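PDB 6CCA: DisA protein from Sorangium cellulosum, which methylates carbon in the polyketide assembly line that makes disorazol, building a gem-dimethyl group, probably with S-adenosylmethionine as methyl donor. Local coordinates for residues L70-D75 with V131-K135; R100-L104 with G349-W355; S107-I111 with H342-L346; L334-V340 with L369-W375. All coordinates share one frame; numbering follows the deposited sequence.

Contact 1 of 4, residues L70-D75 with V131-K135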
loop_
_atom_site.group_PDB
_atom_site.type_symbol
_atom_site.label_atom_id
_atom_site.label_comp_id
_atom_site.label_asym_id
_atom_site.label_seq_id
_atom_site.Cartn_x
_atom_site.Cartn_y
_atom_site.Cartn_z
ATOM N N LEU A 70 -13.005 19.848 1.582
ATOM C CA LEU A 70 -13.612 21.173 1.401
ATOM C C LEU A 70 -13.316 22.066 2.631
ATOM O O LEU A 70 -12.899 23.253 2.492
ATOM C CB LEU A 70 -15.079 21.072 1.179
ATOM C CG LEU A 70 -15.824 22.413 0.952
ATOM C CD1 LEU A 70 -15.231 23.287 -0.144
ATOM C CD2 LEU A 70 -17.328 22.153 0.686
ATOM N N CYS A 71 -13.487 21.483 3.817
ATOM C CA CYS A 71 -13.179 22.162 5.077
ATOM C C CYS A 71 -11.733 22.630 5.133
ATOM O O CYS A 71 -11.490 23.782 5.544
ATOM C CB CYS A 71 -13.571 21.318 6.275
ATOM S SG CYS A 71 -13.682 22.302 7.802
ATOM N N ILE A 72 -10.765 21.830 4.669
ATOM C CA ILE A 72 -9.370 22.265 4.676
ATOM C C ILE A 72 -9.165 23.539 3.819
ATOM O O ILE A 72 -8.576 24.550 4.250
ATOM C CB ILE A 72 -8.470 21.133 4.129
ATOM C CG1 ILE A 72 -8.403 20.017 5.180
ATOM C CG2 ILE A 72 -7.087 21.679 3.743
ATOM C CD1 ILE A 72 -7.895 18.688 4.676
ATOM N N PHE A 73 -9.669 23.518 2.610
ATOM C CA PHE A 73 -9.647 24.769 1.802
ATOM C C PHE A 73 -10.319 25.977 2.505
ATOM O O PHE A 73 -9.758 27.108 2.480
ATOM C CB PHE A 73 -10.253 24.526 0.427
ATOM C CG PHE A 73 -9.333 23.811 -0.526
ATOM C CD1 PHE A 73 -8.369 24.517 -1.243
ATOM C CD2 PHE A 73 -9.455 22.467 -0.728
ATOM C CE1 PHE A 73 -7.524 23.874 -2.143
ATOM C CE2 PHE A 73 -8.628 21.801 -1.626
ATOM C CZ PHE A 73 -7.673 22.491 -2.348
ATOM N N GLN A 74 -11.498 25.770 3.099
ATOM C CA GLN A 74 -12.201 26.848 3.774
ATOM C C GLN A 74 -11.388 27.392 4.910
ATOM O O GLN A 74 -11.278 28.641 5.069
ATOM C CB GLN A 74 -13.552 26.421 4.285
ATOM C CG GLN A 74 -14.469 26.041 3.153
ATOM C CD GLN A 74 -15.824 25.638 3.564
ATOM O OE1 GLN A 74 -16.076 25.210 4.711
ATOM N NE2 GLN A 74 -16.759 25.754 2.618
ATOM N N ASP A 75 -10.776 26.481 5.690
ATOM C CA ASP A 75 -9.801 26.906 6.710
ATOM C C ASP A 75 -8.666 27.722 6.135
ATOM O O ASP A 75 -8.132 28.519 6.831
ATOM C CB ASP A 75 -9.160 25.719 7.407
ATOM C CG ASP A 75 -10.155 24.939 8.271
ATOM O OD1 ASP A 75 -11.234 25.453 8.632
ATOM O OD2 ASP A 75 -9.850 23.793 8.631
ATOM N N VAL A 131 -21.622 23.928 -2.027
ATOM C CA VAL A 131 -20.643 24.511 -1.121
ATOM C C VAL A 131 -21.370 25.290 0.028
ATOM O O VAL A 131 -22.117 26.239 -0.245
ATOM C CB VAL A 131 -19.647 25.378 -1.883
ATOM C CG1 VAL A 131 -18.739 26.155 -0.975
ATOM C CG2 VAL A 131 -18.793 24.536 -2.807
ATOM N N THR A 132 -21.233 24.811 1.265
ATOM C CA THR A 132 -21.668 25.528 2.481
ATOM C C THR A 132 -20.495 25.502 3.517
ATOM O O THR A 132 -19.469 24.871 3.230
ATOM C CB THR A 132 -22.895 24.862 3.087
ATOM O OG1 THR A 132 -22.541 23.576 3.600
ATOM C CG2 THR A 132 -24.035 24.687 2.040
ATOM N N PRO A 133 -20.647 26.177 4.673
ATOM C CA PRO A 133 -19.589 26.133 5.700
ATOM C C PRO A 133 -19.529 24.729 6.303
ATOM O O PRO A 133 -20.506 24.213 6.811
ATOM C CB PRO A 133 -20.022 27.217 6.735
ATOM C CG PRO A 133 -20.974 28.119 5.908
ATOM C CD PRO A 133 -21.745 27.068 5.142
ATOM N N LYS A 134 -18.379 24.077 6.135
ATOM C CA LYS A 134 -18.252 22.686 6.542
ATOM C C LYS A 134 -17.698 22.465 7.965
ATOM O O LYS A 134 -17.837 21.361 8.507
ATOM C CB LYS A 134 -17.350 21.934 5.532
ATOM C CG LYS A 134 -18.018 21.794 4.186
ATOM C CD LYS A 134 -19.163 20.815 4.328
ATOM C CE LYS A 134 -20.053 20.739 3.125
ATOM N NZ LYS A 134 -21.050 19.604 3.235
ATOM N N LYS A 135 -17.132 23.496 8.562
ATOM C CA LYS A 135 -16.391 23.380 9.881
ATOM C C LYS A 135 -17.098 22.501 10.921
ATOM O O LYS A 135 -16.549 21.484 11.419
ATOM C CB LYS A 135 -16.165 24.799 10.465
ATOM C CG LYS A 135 -15.285 24.890 11.724
ATOM C CD LYS A 135 -13.804 25.014 11.379
ATOM C CE LYS A 135 -12.917 24.841 12.599
ATOM N NZ LYS A 135 -11.475 24.697 12.239
HETATM O O HOH W 1 -15.825 25.795 7.249
#

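Contact 2 of 4, residues R100-L104 with G349-W355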
loop_
_atom_site.group_PDB
_atom_site.type_symbol
_atom_site.label_atom_id
_atom_site.label_comp_id
_atom_site.label_asym_id
_atom_site.label_seq_id
_atom_site.Cartn_x
_atom_site.Cartn_y
_atom_site.Cartn_z
ATOM N N ARG A 100 6.488 20.754 -4.239
ATOM C CA ARG A 100 6.451 19.294 -4.359
ATOM C C ARG A 100 4.992 18.750 -4.304
ATOM O O ARG A 100 4.741 17.577 -4.671
ATOM C CB ARG A 100 7.308 18.611 -3.299
ATOM C CG ARG A 100 6.720 18.691 -1.904
ATOM C CD ARG A 100 7.269 17.645 -0.943
ATOM N NE ARG A 100 7.940 18.274 0.184
ATOM C CZ ARG A 100 8.805 17.651 0.985
ATOM N NH1 ARG A 100 9.110 16.361 0.802
ATOM N NH2 ARG A 100 9.378 18.322 1.979
ATOM N N PHE A 101 4.069 19.599 -3.853
ATOM C CA PHE A 101 2.599 19.334 -3.893
ATOM C C PHE A 101 1.722 19.910 -5.027
ATOM O O PHE A 101 0.471 19.947 -4.929
ATOM C CB PHE A 101 2.015 19.735 -2.519
ATOM C CG PHE A 101 2.557 18.910 -1.392
ATOM C CD1 PHE A 101 2.689 17.514 -1.536
ATOM C CD2 PHE A 101 2.944 19.496 -0.219
ATOM C CE1 PHE A 101 3.176 16.731 -0.507
ATOM C CE2 PHE A 101 3.428 18.728 0.820
ATOM C CZ PHE A 101 3.538 17.339 0.685
ATOM N N GLY A 102 2.343 20.309 -6.128
ATOM C CA GLY A 102 1.600 20.645 -7.297
ATOM C C GLY A 102 0.611 19.600 -7.760
ATOM O O GLY A 102 -0.561 19.929 -8.024
ATOM N N ARG A 103 1.079 18.350 -7.926
ATOM C CA ARG A 103 0.234 17.284 -8.446
ATOM C C ARG A 103 -0.781 16.886 -7.301
ATOM O O ARG A 103 -1.940 16.675 -7.591
ATOM C CB ARG A 103 1.041 16.049 -8.896
ATOM C CG ARG A 103 1.849 16.245 -10.171
ATOM C CD ARG A 103 2.761 15.062 -10.454
ATOM N NE ARG A 103 3.885 15.061 -9.524
ATOM C CZ ARG A 103 4.801 14.101 -9.433
ATOM N NH1 ARG A 103 4.737 13.018 -10.200
ATOM N NH2 ARG A 103 5.748 14.217 -8.530
ATOM N N LEU A 104 -0.364 16.879 -6.045
ATOM C CA LEU A 104 -1.379 16.613 -4.980
ATOM C C LEU A 104 -2.539 17.672 -5.075
ATOM O O LEU A 104 -3.709 17.365 -5.026
ATOM C CB LEU A 104 -0.738 16.673 -3.598
ATOM C CG LEU A 104 -1.694 16.413 -2.391
ATOM C CD1 LEU A 104 -2.507 15.163 -2.551
ATOM C CD2 LEU A 104 -0.897 16.447 -1.091
ATOM N N GLY A 349 -0.784 10.463 0.245
ATOM C CA GLY A 349 -0.442 11.507 -0.767
ATOM C C GLY A 349 0.482 12.636 -0.387
ATOM O O GLY A 349 0.954 13.439 -1.247
ATOM N N LEU A 350 0.688 12.783 0.927
ATOM C CA LEU A 350 1.591 13.750 1.440
ATOM C C LEU A 350 3.043 13.208 1.417
ATOM O O LEU A 350 3.947 13.981 1.635
ATOM C CB LEU A 350 1.252 14.115 2.894
ATOM C CG LEU A 350 -0.079 14.840 3.083
ATOM C CD1 LEU A 350 -0.498 14.772 4.531
ATOM C CD2 LEU A 350 0.008 16.265 2.593
ATOM N N LEU A 351 3.252 11.936 1.120
ATOM C CA LEU A 351 4.608 11.307 1.263
ATOM C C LEU A 351 5.310 11.186 -0.075
ATOM O O LEU A 351 4.666 11.023 -1.120
ATOM C CB LEU A 351 4.473 9.908 1.865
ATOM C CG LEU A 351 3.991 9.813 3.314
ATOM C CD1 LEU A 351 3.691 8.363 3.739
ATOM C CD2 LEU A 351 4.993 10.484 4.221
ATOM N N ASP A 352 6.634 11.249 -0.052
ATOM C CA ASP A 352 7.419 11.193 -1.295
ATOM C C ASP A 352 7.214 9.915 -2.061
ATOM O O ASP A 352 7.171 9.921 -3.281
ATOM C CB ASP A 352 8.908 11.312 -0.955
ATOM C CG ASP A 352 9.319 12.711 -0.471
ATOM O OD1 ASP A 352 8.531 13.647 -0.447
ATOM O OD2 ASP A 352 10.485 12.864 -0.095
ATOM N N GLY A 353 7.088 8.803 -1.333
ATOM C CA GLY A 353 6.901 7.477 -1.943
ATOM C C GLY A 353 5.691 7.391 -2.859
ATOM O O GLY A 353 5.704 6.651 -3.861
ATOM N N TRP A 354 4.603 8.095 -2.484
ATOM C CA TRP A 354 3.389 8.166 -3.319
ATOM C C TRP A 354 3.674 8.740 -4.716
ATOM O O TRP A 354 3.076 8.298 -5.710
ATOM C CB TRP A 354 2.358 9.076 -2.622
ATOM C CG TRP A 354 0.989 9.104 -3.272
ATOM C CD1 TRP A 354 0.551 10.016 -4.146
ATOM C CD2 TRP A 354 -0.112 8.203 -3.060
ATOM N NE1 TRP A 354 -0.743 9.770 -4.505
ATOM C CE2 TRP A 354 -1.186 8.673 -3.843
ATOM C CE3 TRP A 354 -0.291 7.060 -2.309
ATOM C CZ2 TRP A 354 -2.383 8.040 -3.898
ATOM C CZ3 TRP A 354 -1.493 6.415 -2.353
ATOM C CH2 TRP A 354 -2.541 6.900 -3.141
ATOM N N TRP A 355 4.573 9.741 -4.783
ATOM C CA TRP A 355 4.730 10.527 -6.015
ATOM C C TRP A 355 6.030 10.168 -6.794
ATOM O O TRP A 355 6.432 10.867 -7.788
ATOM C CB TRP A 355 4.720 12.015 -5.680
ATOM C CG TRP A 355 3.392 12.504 -5.222
ATOM C CD1 TRP A 355 3.056 12.850 -3.957
ATOM C CD2 TRP A 355 2.235 12.655 -6.008
ATOM N NE1 TRP A 355 1.727 13.211 -3.899
ATOM C CE2 TRP A 355 1.198 13.103 -5.154
ATOM C CE3 TRP A 355 1.935 12.404 -7.346
ATOM C CZ2 TRP A 355 -0.125 13.282 -5.601
ATOM C CZ3 TRP A 355 0.650 12.590 -7.774
ATOM C CH2 TRP A 355 -0.363 13.042 -6.913
HETATM O O HOH W 2 7.394 11.452 -10.029
HETATM O O HOH W 3 8.670 12.776 -7.429
#

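Contact 3 of 4, residues S107-I111 with H342-L346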
loop_
_atom_site.group_PDB
_atom_site.type_symbol
_atom_site.label_atom_id
_atom_site.label_comp_id
_atom_site.label_asym_id
_atom_site.label_seq_id
_atom_site.Cartn_x
_atom_site.Cartn_y
_atom_site.Cartn_z
ATOM N N SER A 107 -4.811 16.950 -7.799
ATOM C CA SER A 107 -5.670 15.847 -7.378
ATOM C C SER A 107 -6.770 16.274 -6.355
ATOM O O SER A 107 -7.926 15.822 -6.468
ATOM C CB SER A 107 -4.806 14.697 -6.781
ATOM O OG SER A 107 -5.664 13.596 -6.524
ATOM N N LEU A 108 -6.424 17.142 -5.445
ATOM C CA LEU A 108 -7.394 17.602 -4.404
ATOM C C LEU A 108 -8.541 18.384 -5.100
ATOM O O LEU A 108 -9.702 18.208 -4.754
ATOM C CB LEU A 108 -6.738 18.462 -3.341
ATOM C CG LEU A 108 -5.647 17.763 -2.503
ATOM C CD1 LEU A 108 -5.005 18.735 -1.526
ATOM C CD2 LEU A 108 -6.167 16.463 -1.832
ATOM N N LEU A 109 -8.189 19.230 -6.092
ATOM C CA LEU A 109 -9.246 19.916 -6.872
ATOM C C LEU A 109 -10.177 18.950 -7.559
ATOM O O LEU A 109 -11.407 19.075 -7.514
ATOM C CB LEU A 109 -8.616 20.932 -7.821
ATOM C CG LEU A 109 -7.865 22.088 -7.155
ATOM C CD1 LEU A 109 -7.233 22.994 -8.221
ATOM C CD2 LEU A 109 -8.700 22.831 -6.087
ATOM N N ALA A 110 -9.631 17.882 -8.195
ATOM C CA ALA A 110 -10.467 16.885 -8.835
ATOM C C ALA A 110 -11.314 16.089 -7.862
ATOM O O ALA A 110 -12.418 15.682 -8.189
ATOM C CB ALA A 110 -9.620 15.900 -9.672
ATOM N N ILE A 111 -10.806 15.814 -6.643
ATOM C CA ILE A 111 -11.678 15.237 -5.601
ATOM C C ILE A 111 -12.895 16.137 -5.319
ATOM O O ILE A 111 -14.031 15.642 -5.281
ATOM C CB ILE A 111 -10.931 15.023 -4.259
ATOM C CG1 ILE A 111 -9.907 13.905 -4.474
ATOM C CG2 ILE A 111 -11.946 14.660 -3.201
ATOM C CD1 ILE A 111 -9.010 13.553 -3.301
ATOM N N HIS A 342 -9.886 8.344 -1.414
ATOM C CA HIS A 342 -9.572 9.698 -0.973
ATOM C C HIS A 342 -8.797 9.671 0.345
ATOM O O HIS A 342 -7.912 10.500 0.596
ATOM C CB HIS A 342 -10.853 10.487 -0.791
ATOM C CG HIS A 342 -11.668 10.606 -2.034
ATOM N ND1 HIS A 342 -11.118 10.648 -3.308
ATOM C CD2 HIS A 342 -13.010 10.741 -2.201
ATOM C CE1 HIS A 342 -12.086 10.736 -4.197
ATOM N NE2 HIS A 342 -13.237 10.809 -3.550
ATOM N N PHE A 343 -9.074 8.670 1.154
ATOM C CA PHE A 343 -8.343 8.490 2.392
ATOM C C PHE A 343 -6.881 8.441 2.160
ATOM O O PHE A 343 -6.073 9.003 2.896
ATOM C CB PHE A 343 -8.775 7.184 3.110
ATOM C CG PHE A 343 -7.772 6.770 4.172
ATOM C CD1 PHE A 343 -7.715 7.467 5.384
ATOM C CD2 PHE A 343 -6.833 5.798 3.926
ATOM C CE1 PHE A 343 -6.754 7.168 6.382
ATOM C CE2 PHE A 343 -5.840 5.495 4.868
ATOM C CZ PHE A 343 -5.811 6.169 6.122
ATOM N N LEU A 344 -6.461 7.678 1.155
ATOM C CA LEU A 344 -5.052 7.601 0.818
ATOM C C LEU A 344 -4.498 8.875 0.215
ATOM O O LEU A 344 -3.368 9.330 0.547
ATOM C CB LEU A 344 -4.804 6.427 -0.167
ATOM C CG LEU A 344 -5.031 5.051 0.481
ATOM C CD1 LEU A 344 -4.851 3.995 -0.630
ATOM C CD2 LEU A 344 -4.054 4.773 1.615
ATOM N N THR A 345 -5.227 9.448 -0.744
ATOM C CA THR A 345 -4.749 10.688 -1.337
ATOM C C THR A 345 -4.433 11.740 -0.263
ATOM O O THR A 345 -3.407 12.401 -0.310
ATOM C CB THR A 345 -5.741 11.268 -2.371
ATOM O OG1 THR A 345 -5.907 10.324 -3.462
ATOM C CG2 THR A 345 -5.209 12.636 -2.897
ATOM N N LEU A 346 -5.312 11.870 0.710
ATOM C CA LEU A 346 -5.151 12.905 1.757
ATOM C C LEU A 346 -3.997 12.629 2.730
ATOM O O LEU A 346 -3.396 13.578 3.199
ATOM C CB LEU A 346 -6.419 13.072 2.567
ATOM C CG LEU A 346 -7.591 13.661 1.851
ATOM C CD1 LEU A 346 -8.826 13.663 2.747
ATOM C CD2 LEU A 346 -7.187 15.045 1.420
HETATM O O HOH W 4 -4.736 11.111 -5.715
HETATM O O HOH W 5 -14.685 12.971 -5.425
#

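Contact 4 of 4, residues L334-V340 with L369-W375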
loop_
_atom_site.group_PDB
_atom_site.type_symbol
_atom_site.label_atom_id
_atom_site.label_comp_id
_atom_site.label_asym_id
_atom_site.label_seq_id
_atom_site.Cartn_x
_atom_site.Cartn_y
_atom_site.Cartn_z
ATOM N N LEU A 334 2.103 -9.988 -3.176
ATOM C CA LEU A 334 1.828 -8.568 -2.945
ATOM C C LEU A 334 0.587 -8.373 -2.084
ATOM O O LEU A 334 -0.437 -9.075 -2.303
ATOM C CB LEU A 334 1.609 -7.849 -4.286
ATOM C CG LEU A 334 2.681 -7.864 -5.328
ATOM C CD1 LEU A 334 2.219 -7.289 -6.667
ATOM C CD2 LEU A 334 3.889 -7.088 -4.818
ATOM N N ASN A 335 0.675 -7.423 -1.146
ATOM C CA ASN A 335 -0.486 -6.847 -0.509
ATOM C C ASN A 335 -0.499 -5.387 -0.898
ATOM O O ASN A 335 0.488 -4.646 -0.593
ATOM C CB ASN A 335 -0.348 -7.005 0.986
ATOM C CG ASN A 335 -1.547 -6.453 1.757
ATOM O OD1 ASN A 335 -2.494 -5.908 1.168
ATOM N ND2 ASN A 335 -1.549 -6.687 3.075
ATOM N N GLU A 336 -1.501 -4.988 -1.650
ATOM C CA GLU A 336 -1.548 -3.684 -2.266
ATOM C C GLU A 336 -2.932 -3.019 -2.175
ATOM O O GLU A 336 -3.968 -3.663 -2.207
ATOM C CB GLU A 336 -1.179 -3.751 -3.785
ATOM C CG GLU A 336 0.329 -3.788 -4.063
ATOM C CD GLU A 336 0.980 -2.415 -3.832
ATOM O OE1 GLU A 336 0.369 -1.362 -4.065
ATOM O OE2 GLU A 336 2.131 -2.374 -3.406
ATOM N N MET A 337 -2.926 -1.693 -2.127
ATOM C CA MET A 337 -4.161 -0.937 -2.199
ATOM C C MET A 337 -4.449 -0.795 -3.708
ATOM O O MET A 337 -3.536 -0.434 -4.473
ATOM C CB MET A 337 -4.026 0.442 -1.490
ATOM C CG MET A 337 -3.567 0.276 -0.042
ATOM S SD MET A 337 -4.852 -0.527 0.989
ATOM C CE MET A 337 -3.857 -0.669 2.488
ATOM N N THR A 338 -5.673 -1.150 -4.103
ATOM C CA THR A 338 -6.061 -1.291 -5.497
ATOM C C THR A 338 -7.145 -0.319 -6.013
ATOM O O THR A 338 -7.727 -0.559 -7.084
ATOM C CB THR A 338 -6.489 -2.747 -5.733
ATOM O OG1 THR A 338 -7.413 -3.180 -4.725
ATOM C CG2 THR A 338 -5.274 -3.668 -5.638
ATOM N N ARG A 339 -7.397 0.752 -5.266
ATOM C CA ARG A 339 -8.298 1.828 -5.635
ATOM C C ARG A 339 -7.691 3.087 -5.038
ATOM O O ARG A 339 -7.109 3.045 -3.941
ATOM C CB ARG A 339 -9.697 1.503 -5.109
ATOM C CG ARG A 339 -10.741 2.567 -5.420
ATOM C CD ARG A 339 -12.165 2.284 -4.847
ATOM N NE ARG A 339 -12.788 1.233 -5.618
ATOM C CZ ARG A 339 -13.193 1.371 -6.883
ATOM N NH1 ARG A 339 -13.102 2.535 -7.510
ATOM N NH2 ARG A 339 -13.720 0.339 -7.525
ATOM N N VAL A 340 -7.730 4.210 -5.793
ATOM C CA VAL A 340 -7.148 5.443 -5.349
ATOM C C VAL A 340 -8.174 6.110 -4.395
ATOM O O VAL A 340 -8.744 7.145 -4.704
ATOM C CB VAL A 340 -6.874 6.429 -6.484
ATOM C CG1 VAL A 340 -6.025 7.549 -5.936
ATOM C CG2 VAL A 340 -6.042 5.803 -7.606
ATOM N N LEU A 369 -0.602 3.608 -7.640
ATOM C CA LEU A 369 -1.291 2.318 -7.417
ATOM C C LEU A 369 -1.815 1.675 -8.669
ATOM O O LEU A 369 -2.085 2.391 -9.668
ATOM C CB LEU A 369 -2.487 2.540 -6.475
ATOM C CG LEU A 369 -2.195 3.096 -5.080
ATOM C CD1 LEU A 369 -3.509 3.289 -4.277
ATOM C CD2 LEU A 369 -1.208 2.253 -4.302
ATOM N N LEU A 370 -2.040 0.359 -8.605
ATOM C CA LEU A 370 -2.670 -0.375 -9.652
ATOM C C LEU A 370 -3.854 -1.122 -9.168
ATOM O O LEU A 370 -3.868 -1.623 -8.038
ATOM C CB LEU A 370 -1.694 -1.378 -10.323
ATOM C CG LEU A 370 -0.670 -0.830 -11.328
ATOM C CD1 LEU A 370 0.411 -0.014 -10.720
ATOM C CD2 LEU A 370 -0.009 -2.050 -11.961
ATOM N N SER A 371 -4.897 -1.238 -9.991
ATOM C CA SER A 371 -6.013 -2.075 -9.642
ATOM C C SER A 371 -5.646 -3.581 -9.790
ATOM O O SER A 371 -4.630 -3.875 -10.335
ATOM C CB SER A 371 -7.211 -1.854 -10.588
ATOM O OG SER A 371 -6.886 -2.273 -11.895
ATOM N N SER A 372 -6.501 -4.501 -9.338
ATOM C CA SER A 372 -6.156 -5.910 -9.475
ATOM C C SER A 372 -5.988 -6.284 -10.957
ATOM O O SER A 372 -5.021 -6.999 -11.284
ATOM C CB SER A 372 -7.111 -6.905 -8.774
ATOM O OG SER A 372 -6.862 -6.869 -7.360
ATOM N N PRO A 373 -6.950 -5.872 -11.821
ATOM C CA PRO A 373 -6.770 -6.228 -13.257
ATOM C C PRO A 373 -5.513 -5.638 -13.838
ATOM O O PRO A 373 -4.782 -6.334 -14.560
ATOM C CB PRO A 373 -8.062 -5.704 -13.955
ATOM C CG PRO A 373 -9.107 -5.635 -12.853
ATOM C CD PRO A 373 -8.321 -5.360 -11.528
ATOM N N MET A 374 -5.173 -4.422 -13.468
ATOM C CA MET A 374 -3.911 -3.821 -13.913
ATOM C C MET A 374 -2.647 -4.562 -13.421
ATOM O O MET A 374 -1.713 -4.778 -14.186
ATOM C CB MET A 374 -3.797 -2.344 -13.533
ATOM C CG MET A 374 -4.816 -1.414 -14.249
ATOM S SD MET A 374 -5.003 0.166 -13.357
ATOM C CE MET A 374 -3.558 1.022 -13.819
ATOM N N TRP A 375 -2.640 -4.986 -12.173
ATOM C CA TRP A 375 -1.516 -5.790 -11.663
ATOM C C TRP A 375 -1.423 -7.137 -12.395
ATOM O O TRP A 375 -0.314 -7.558 -12.766
ATOM C CB TRP A 375 -1.713 -6.097 -10.172
ATOM C CG TRP A 375 -1.169 -5.061 -9.232
ATOM C CD1 TRP A 375 -1.931 -4.311 -8.395
ATOM C CD2 TRP A 375 0.209 -4.693 -8.948
ATOM N NE1 TRP A 375 -1.133 -3.516 -7.609
ATOM C CE2 TRP A 375 0.168 -3.678 -7.973
ATOM C CE3 TRP A 375 1.461 -5.076 -9.460
ATOM C CZ2 TRP A 375 1.283 -3.086 -7.468
ATOM C CZ3 TRP A 375 2.582 -4.434 -8.994
ATOM C CH2 TRP A 375 2.475 -3.454 -7.980
HETATM O O HOH W 6 -1.414 -0.985 -6.053
HETATM O O HOH W 7 -8.750 -5.405 -5.975
#

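Contact 1 of 4, residues L70-D75 with V131-K135
The last turns of helix 55-75 run close to the loop 131-135, with the CA atoms of Cys71 and Lys134 5.3 Å apart. Gln74 carries the polar part. Its chain is extended beyond CG (chi2 -179°), which brings the flat amide up to the loop backbone. Gln74 NE2 donates to Thr132 O at 2.9 Å, almost straight, approaching from above that carbonyl's plane. Gln74 OE1 accepts from Lys134 N at 2.9 Å on an in-plane lone pair. A water donates to OE1 and accepts from Lys135 N. Phe79 O also bonds Gln74 NE2. Bonds at both ends fix the turn of the amide. Beside it, Leu70 CD2 packs on Lys134 CG at 3.6 Å, the two chains crossing near a right angle. Lys134 NZ turns away to a salt bridge with Glu137. Asp75 OD1 and Lys135 NZ form a long salt bridge of 3.7 Å. Tyr162 OH bonds Lys135 NZ. The contact ties the end of helix 55-75 to the start of helix 135-146. Helix 102-114 touches Leu70, and helix 152-163 touches Cys71.

Contact 2 of 4, residues R100-L104 with G349-W355
Arg103 and Leu104 pack tightly on Trp355. Arg103 CB sits over a face of the Trp355 six-membered ring, 4.0 Å from the centroid, as a CH-pi contact. Leu104 CA comes obliquely to Trp355 CZ2 at 3.6 Å. The indole is pinned within its own segment: Trp355 NE1 donates to Gly349 O at 2.8 Å, with that oxygen lying near the ring plane. Leu104 CD2 packs against the same oxygen and against Leu350 CD2, the latter at 3.8 Å. Phe101 points its CZ edge at Leu350 O, which lies near the ring plane. The contact joins the N-terminal end of helix 102-114, where Phe101 holds the N-cap position, to the 3-10 turn at Gly349-Leu350 and the loop beyond it. Helix 165-169 touches both Leu104 and Leu350. The outer side is looser and wetter. A bend at chi3 (119°) turns the edge of the Arg100 guanidinium toward Asp352, and Arg100 NH1 reaches Asp352 OD1 at 3.0 Å in a salt bridge. The hydrogen bond in it is weak, with an N-H...O angle of 134°. The Arg103 guanidinium lies with one face over Trp355 CE3, but the two planes are tilted 44° apart. At its edge, one water accepts from Arg103 NH1 at 3.1 Å and donates to Trp355 O. A second accepts weakly from Arg103 NH2 and donates to the same carbonyl.

Contact 3 of 4, residues S107-I111 with H342-L346
Ile111 and His342 meet where segment 107-111 of helix 102-114 packs on helix 342-346. The short axes come within 11.2 Å, and their directions differ by 149°. From CB of Ile111 the side chain forks. With chi1 at -69°, CG1 is anti to the carbonyl carbon and CG2 is anti to the backbone N, which lays both branches against the imidazole. Ile111 CG2 stands over the middle of the His342 ring in a CH-pi contact, 4.0 Å from the centroid. Ile111 CG1 runs beside His342 ND1 at 3.7 Å. The tip, Ile111 CD1, goes past ND1 of His342 and meets Thr345 CG2 at 3.9 Å, tip to tip. Thr345 CG2 also touches Ser107 OG and Leu108 CD2. Farther along, Leu108 CD2 packs on Leu346 CD2 at 3.7 Å. The polar links between the helices are made by water. One water joins Ser107 OG at 2.8 Å to Thr345 OG1 at 2.7 Å. Another donates to Ile111 O at 2.8 Å and accepts weakly from His342 NE2. Glu66 OE2 is a further weak partner of NE2. Helix 55-75 also packs here, with Leu69 against Leu108 and Ile111, and Ser65 against His342 and Leu346. The arrangement is a near-antiparallel helix pair with a mainly apolar interface, joining the N-terminal helical part to the helix that follows strand 330-337.

Contact 4 of 4, residues L334-V340 with L369-W375
Trp375 has its CG anti to the carbonyl carbon (chi1 -88°), and a bend at chi2 (-74°) lays Glu336 CG near the indole at CZ2. The setting is the Rossmann-like fold expected of such a methyltransferase. Strand 330-337 lies in the mixed sheet, between parallel strand 300-306 and antiparallel strand 402-409, and helix 372-381 packs beside it. The indole is sandwiched. Leu334 CD1 covers one face, 3.8 Å from the centroid of the Trp375 six-membered ring, as a CH-pi contact. Leu370 CB lies over the opposite face. Glu336 CG touches Trp375 CZ2 at 3.6 Å, and the carboxylate and ring planes are 51° apart. The far carboxylate oxygen, OE2, bonds His310 ND1. A water in the ring plane accepts from Trp375 NE1 at 3.0 Å and from Leu370 N. It can donate to Glu336 OE1 at 2.7 Å and to Met337 O, though more acceptors lie near it than it has protons. Leu369 CD1 and CD2 both lie against Met337 O. The backbones touch through paired CA-H...O contacts: Thr338 CA to Leu370 O at 3.4 Å, and Ser371 CA to Thr338 O at 3.4 Å. Ser371 caps the helix with a capping box: Met374 N donates to Ser371 OG at 3.2 Å, and Ser371 N donates weakly to Met374 SD at 3.6 Å.

Overall arrangement
Contacts 2 and 3 are buried and share helix 102-114. Contact 2 uses its start and contact 3 its middle. Contacts 1 and 4 are partly buried and lie farthest apart, with centres about 31 Å from each other. Contact 1 is toward the outer end of the helical part. It relies on direct side-chain to backbone bonds and a long salt bridge. Contact 3 is mostly apolar, with waters for its polar links. Contact 2 joins aromatic packing to a charged outer edge. Contact 4, nearest the chain centre, belongs to the sheet. Leu344 in contact 3 touches Met337 and Leu369 there, and Trp354 in contact 2 touches Leu369. Phe73 of contact 1 packs on Leu109 of contact 3.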